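Local coordinates for protein type III secretion T3S chaperone (Chlamydia trachomatis, PDB 3K29) that probably serves as a YscO-like chaperone of the type III secretion apparatus, forms a long helical hairpin and binds copies of itself, at residues A[14-25]-A[111-122]. Numbering follows the deposited sequence.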
loop_
_atom_site.group_PDB
_atom_site.type_symbol
_atom_site.label_atom_id
_atom_site.label_comp_id
_atom_site.label_asym_id
_atom_site.label_seq_id
_atom_site.Cartn_x
_atom_site.Cartn_y
_atom_site.Cartn_z
ATOM N N LYS A 14 9.430 7.610 -15.238
ATOM C CA LYS A 14 8.083 7.505 -14.699
ATOM C C LYS A 14 7.630 6.036 -14.604
ATOM O O LYS A 14 6.863 5.655 -13.696
ATOM C CB LYS A 14 7.126 8.324 -15.539
ATOM C CG LYS A 14 7.267 9.826 -15.251
ATOM C CD LYS A 14 6.114 10.579 -15.879
ATOM C CE LYS A 14 5.661 11.790 -15.048
ATOM N NZ LYS A 14 6.721 12.469 -14.233
ATOM N N LYS A 15 8.130 5.222 -15.532
ATOM C CA LYS A 15 7.965 3.780 -15.470
ATOM C C LYS A 15 8.679 3.238 -14.227
ATOM O O LYS A 15 8.089 2.454 -13.466
ATOM C CB LYS A 15 8.458 3.119 -16.754
ATOM C CG LYS A 15 7.524 3.397 -17.943
ATOM C CD LYS A 15 8.069 2.886 -19.294
ATOM C CE LYS A 15 6.957 2.968 -20.329
ATOM N NZ LYS A 15 7.171 2.218 -21.605
ATOM N N ASP A 16 9.915 3.693 -13.992
ATOM C CA ASP A 16 10.658 3.305 -12.798
ATOM C C ASP A 16 9.955 3.670 -11.488
ATOM O O ASP A 16 10.009 2.894 -10.534
ATOM C CB ASP A 16 12.070 3.883 -12.814
ATOM C CG ASP A 16 12.977 3.178 -13.826
ATOM O OD1 ASP A 16 12.572 2.119 -14.388
ATOM O OD2 ASP A 16 14.105 3.675 -14.052
ATOM N N ARG A 17 9.297 4.832 -11.471
ATOM C CA ARG A 17 8.631 5.342 -10.285
ATOM C C ARG A 17 7.412 4.530 -9.924
ATOM O O ARG A 17 7.113 4.381 -8.726
ATOM C CB ARG A 17 8.244 6.811 -10.454
ATOM C CG ARG A 17 9.420 7.728 -10.554
ATOM C CD ARG A 17 8.995 9.158 -10.258
ATOM N NE ARG A 17 8.859 9.376 -8.821
ATOM C CZ ARG A 17 8.057 10.293 -8.283
ATOM N NH1 ARG A 17 7.314 11.068 -9.060
ATOM N NH2 ARG A 17 7.995 10.445 -6.972
ATOM N N VAL A 18 6.691 4.065 -10.950
ATOM C CA VAL A 18 5.641 3.054 -10.799
ATOM C C VAL A 18 6.190 1.715 -10.240
ATOM O O VAL A 18 5.649 1.192 -9.252
ATOM C CB VAL A 18 4.820 2.877 -12.091
ATOM C CG1 VAL A 18 3.882 1.664 -12.001
ATOM C CG2 VAL A 18 4.044 4.162 -12.377
ATOM N N ASP A 19 7.267 1.190 -10.831
ATOM C CA ASP A 19 7.929 -0.006 -10.274
ATOM C C ASP A 19 8.203 0.178 -8.793
ATOM O O ASP A 19 7.818 -0.680 -7.992
ATOM C CB ASP A 19 9.237 -0.352 -11.001
ATOM C CG ASP A 19 9.002 -0.873 -12.400
ATOM O OD1 ASP A 19 7.824 -0.861 -12.819
ATOM O OD2 ASP A 19 9.978 -1.275 -13.094
ATOM N N ARG A 20 8.849 1.288 -8.438
ATOM C CA ARG A 20 9.225 1.568 -7.044
ATOM C C ARG A 20 8.026 1.639 -6.104
ATOM O O ARG A 20 8.096 1.125 -4.993
ATOM C CB ARG A 20 10.118 2.820 -6.904
ATOM C CG ARG A 20 11.456 2.669 -7.639
ATOM C CD ARG A 20 12.562 3.567 -7.128
ATOM N NE ARG A 20 12.273 4.966 -7.365
ATOM C CZ ARG A 20 12.678 5.664 -8.424
ATOM N NH1 ARG A 20 13.420 5.105 -9.371
ATOM N NH2 ARG A 20 12.346 6.937 -8.511
ATOM N N ALA A 21 6.939 2.259 -6.568
ATOM C CA ALA A 21 5.733 2.439 -5.763
ATOM C C ALA A 21 4.973 1.129 -5.553
ATOM O O ALA A 21 4.353 0.933 -4.511
ATOM C CB ALA A 21 4.802 3.488 -6.413
ATOM N N GLU A 22 4.997 0.251 -6.556
ATOM C CA GLU A 22 4.443 -1.092 -6.424
ATOM C C GLU A 22 5.178 -1.879 -5.340
ATOM O O GLU A 22 4.562 -2.551 -4.510
ATOM C CB GLU A 22 4.545 -1.838 -7.770
ATOM C CG GLU A 22 3.437 -1.491 -8.748
ATOM C CD GLU A 22 3.655 -2.075 -10.134
ATOM O OE1 GLU A 22 4.782 -2.533 -10.426
ATOM O OE2 GLU A 22 2.701 -2.054 -10.943
ATOM N N LYS A 23 6.498 -1.815 -5.386
ATOM C CA LYS A 23 7.338 -2.439 -4.406
ATOM C C LYS A 23 7.067 -1.825 -3.027
ATOM O O LYS A 23 7.029 -2.543 -2.022
ATOM C CB LYS A 23 8.808 -2.278 -4.802
ATOM C CG LYS A 23 9.803 -2.702 -3.733
ATOM C CD LYS A 23 11.243 -2.699 -4.258
ATOM C CE LYS A 23 12.101 -3.811 -3.607
ATOM N NZ LYS A 23 13.474 -3.942 -4.263
ATOM N N VAL A 24 6.868 -0.509 -2.969
ATOM C CA VAL A 24 6.564 0.123 -1.679
ATOM C C VAL A 24 5.208 -0.355 -1.093
ATOM O O VAL A 24 5.164 -0.671 0.096
ATOM C CB VAL A 24 6.740 1.659 -1.700
ATOM C CG1 VAL A 24 6.067 2.319 -0.467
ATOM C CG2 VAL A 24 8.278 2.033 -1.808
ATOM N N VAL A 25 4.153 -0.446 -1.916
ATOM C CA VAL A 25 2.833 -0.958 -1.495
ATOM C C VAL A 25 2.958 -2.350 -0.886
ATOM O O VAL A 25 2.420 -2.607 0.197
ATOM C CB VAL A 25 1.772 -1.018 -2.634
ATOM C CG1 VAL A 25 0.546 -1.829 -2.190
ATOM C CG2 VAL A 25 1.295 0.367 -3.011
ATOM N N ALA A 111 0.530 4.533 0.676
ATOM C CA ALA A 111 1.351 3.960 -0.391
ATOM C C ALA A 111 0.548 3.659 -1.635
ATOM O O ALA A 111 1.052 3.848 -2.748
ATOM C CB ALA A 111 2.099 2.700 0.087
ATOM N N GLU A 112 -0.690 3.180 -1.463
ATOM C CA GLU A 112 -1.574 2.908 -2.598
ATOM C C GLU A 112 -2.063 4.176 -3.317
ATOM O O GLU A 112 -2.167 4.169 -4.557
ATOM C CB GLU A 112 -2.765 2.049 -2.163
ATOM C CG GLU A 112 -2.308 0.888 -1.319
ATOM C CD GLU A 112 -3.274 -0.243 -1.329
ATOM O OE1 GLU A 112 -2.963 -1.253 -2.011
ATOM O OE2 GLU A 112 -4.338 -0.132 -0.663
ATOM N N VAL A 113 -2.368 5.237 -2.549
ATOM C CA VAL A 113 -2.615 6.574 -3.104
ATOM C C VAL A 113 -1.384 6.990 -3.932
ATOM O O VAL A 113 -1.516 7.471 -5.059
ATOM C CB VAL A 113 -2.924 7.654 -2.015
ATOM C CG1 VAL A 113 -3.037 9.071 -2.655
ATOM C CG2 VAL A 113 -4.234 7.318 -1.237
ATOM N N GLU A 114 -0.186 6.782 -3.383
ATOM C CA GLU A 114 1.044 7.165 -4.098
ATOM C C GLU A 114 1.257 6.388 -5.404
ATOM O O GLU A 114 1.622 6.995 -6.418
ATOM C CB GLU A 114 2.283 7.109 -3.197
ATOM C CG GLU A 114 2.243 8.171 -2.122
ATOM C CD GLU A 114 1.837 9.515 -2.715
ATOM O OE1 GLU A 114 2.601 10.045 -3.559
ATOM O OE2 GLU A 114 0.737 10.020 -2.372
ATOM N N LEU A 115 0.994 5.078 -5.379
ATOM C CA LEU A 115 1.024 4.240 -6.578
ATOM C C LEU A 115 0.069 4.712 -7.683
ATOM O O LEU A 115 0.444 4.712 -8.860
ATOM C CB LEU A 115 0.763 2.763 -6.242
ATOM C CG LEU A 115 0.719 1.710 -7.382
ATOM C CD1 LEU A 115 1.931 1.748 -8.277
ATOM C CD2 LEU A 115 0.515 0.253 -6.838
ATOM N N THR A 116 -1.158 5.091 -7.308
ATOM C CA THR A 116 -2.137 5.611 -8.266
ATOM C C THR A 116 -1.665 6.912 -8.891
ATOM O O THR A 116 -1.838 7.104 -10.093
ATOM C CB THR A 116 -3.523 5.830 -7.644
ATOM O OG1 THR A 116 -3.878 4.664 -6.903
ATOM C CG2 THR A 116 -4.594 6.104 -8.738
ATOM N N LYS A 117 -1.090 7.799 -8.068
ATOM C CA LYS A 117 -0.471 9.036 -8.556
ATOM C C LYS A 117 0.654 8.760 -9.554
ATOM O O LYS A 117 0.718 9.391 -10.601
ATOM C CB LYS A 117 0.029 9.907 -7.398
ATOM C CG LYS A 117 -0.975 10.971 -6.967
ATOM C CD LYS A 117 -0.600 11.651 -5.653
ATOM C CE LYS A 117 0.534 12.682 -5.841
ATOM N NZ LYS A 117 1.038 13.230 -4.537
ATOM N N ARG A 118 1.523 7.795 -9.252
ATOM C CA ARG A 118 2.617 7.456 -10.172
ATOM C C ARG A 118 2.108 6.975 -11.511
ATOM O O ARG A 118 2.690 7.293 -12.552
ATOM C CB ARG A 118 3.603 6.441 -9.563
ATOM C CG ARG A 118 4.278 6.920 -8.310
ATOM C CD ARG A 118 5.136 8.193 -8.485
ATOM N NE ARG A 118 4.386 9.454 -8.323
ATOM C CZ ARG A 118 3.898 9.937 -7.166
ATOM N NH1 ARG A 118 4.061 9.287 -6.014
ATOM N NH2 ARG A 118 3.234 11.088 -7.155
ATOM N N ARG A 119 1.031 6.209 -11.477
ATOM C CA ARG A 119 0.482 5.589 -12.659
ATOM C C ARG A 119 -0.244 6.611 -13.546
ATOM O O ARG A 119 -0.161 6.544 -14.766
ATOM C CB ARG A 119 -0.423 4.417 -12.254
ATOM C CG ARG A 119 0.385 3.271 -11.641
ATOM C CD ARG A 119 -0.099 1.903 -12.064
ATOM N NE ARG A 119 -0.862 1.254 -11.008
ATOM C CZ ARG A 119 -0.636 0.031 -10.519
ATOM N NH1 ARG A 119 0.350 -0.724 -10.985
ATOM N NH2 ARG A 119 -1.414 -0.443 -9.547
ATOM N N LYS A 120 -0.974 7.533 -12.899
ATOM C CA LYS A 120 -1.599 8.698 -13.534
ATOM C C LYS A 120 -0.547 9.542 -14.269
ATOM O O LYS A 120 -0.687 9.825 -15.461
ATOM C CB LYS A 120 -2.299 9.512 -12.450
ATOM C CG LYS A 120 -3.151 10.663 -12.905
ATOM C CD LYS A 120 -3.700 11.334 -11.659
ATOM C CE LYS A 120 -3.642 12.856 -11.780
ATOM N NZ LYS A 120 -4.753 13.434 -12.621
ATOM N N GLU A 121 0.524 9.897 -13.563
ATOM C CA GLU A 121 1.602 10.698 -14.154
ATOM C C GLU A 121 2.285 9.979 -15.319
ATOM O O GLU A 121 2.504 10.573 -16.360
ATOM C CB GLU A 121 2.664 11.072 -13.119
ATOM C CG GLU A 121 2.193 12.015 -12.024
ATOM C CD GLU A 121 2.862 11.759 -10.677
ATOM O OE1 GLU A 121 3.863 10.986 -10.587
ATOM O OE2 GLU A 121 2.362 12.346 -9.690
ATOM N N GLU A 122 2.620 8.709 -15.130
ATOM C CA GLU A 122 3.258 7.935 -16.181
ATOM C C GLU A 122 2.342 7.896 -17.410
ATOM O O GLU A 122 2.798 8.044 -18.560
ATOM C CB GLU A 122 3.581 6.515 -15.680
ATOM C CG GLU A 122 4.364 5.627 -16.693
ATOM C CD GLU A 122 3.503 5.012 -17.806
ATOM O OE1 GLU A 122 2.296 4.715 -17.594
ATOM O OE2 GLU A 122 4.055 4.825 -18.922
HETATM O O HOH W 1 5.341 7.683 -12.429
HETATM O O HOH W 2 6.130 10.323 -12.008
HETATM O O HOH W 3 3.559 3.266 -3.242
#
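Two long helices, 8-66 and 70-160, pair as an antiparallel coiled-coil hairpin, and here Val-18 and Leu-115 interlock across it as knobs into holes, the segment axes 8.8 Å apart and 164° between their directions. Val-18 sits among Leu-115, Arg-118, Arg-119 and Glu-122, its CG2 pressed on Arg-118 O at 3.4 Å. Leu-115 enters the hole formed by Val-18, Ala-21, Glu-22 and Val-25; with CG anti to the backbone N (chi1 179°), it lays CD1 on Glu-22 CG at 3.6 Å and turns CD2 to Val-25 CG2. On one flank Glu-22 OE2 meets Arg-119 NH1 at 2.7 Å, a salt bridge at the guanidinium edge with the carboxylate plane steeply turned. On the other, the Arg-17 guanidinium lies nearly parallel to that of Arg-118, centres 4.3 Å apart, with Arg-118 CD beneath its middle. Within its own helix, Arg-118 is held side-on by Glu-121, OE1 taking a nearly straight bond from NE (2.8 Å) and OE2 one from NH2, while Glu-114 OE1 binds NH1. Glu-121 OE1 also makes a long salt bridge to Arg-17 NH1 (3.8 Å). One water joins Lys-14 O to Arg-118 O, another Ala-21 O to Ala-111 O. The two carboxylates fix the plane of Arg-118 and probably offset the charge of the stacked arginines. Apolar knobs fill the middle of the interface, ion pairs line its flanks, and water links carbonyls of the two helices.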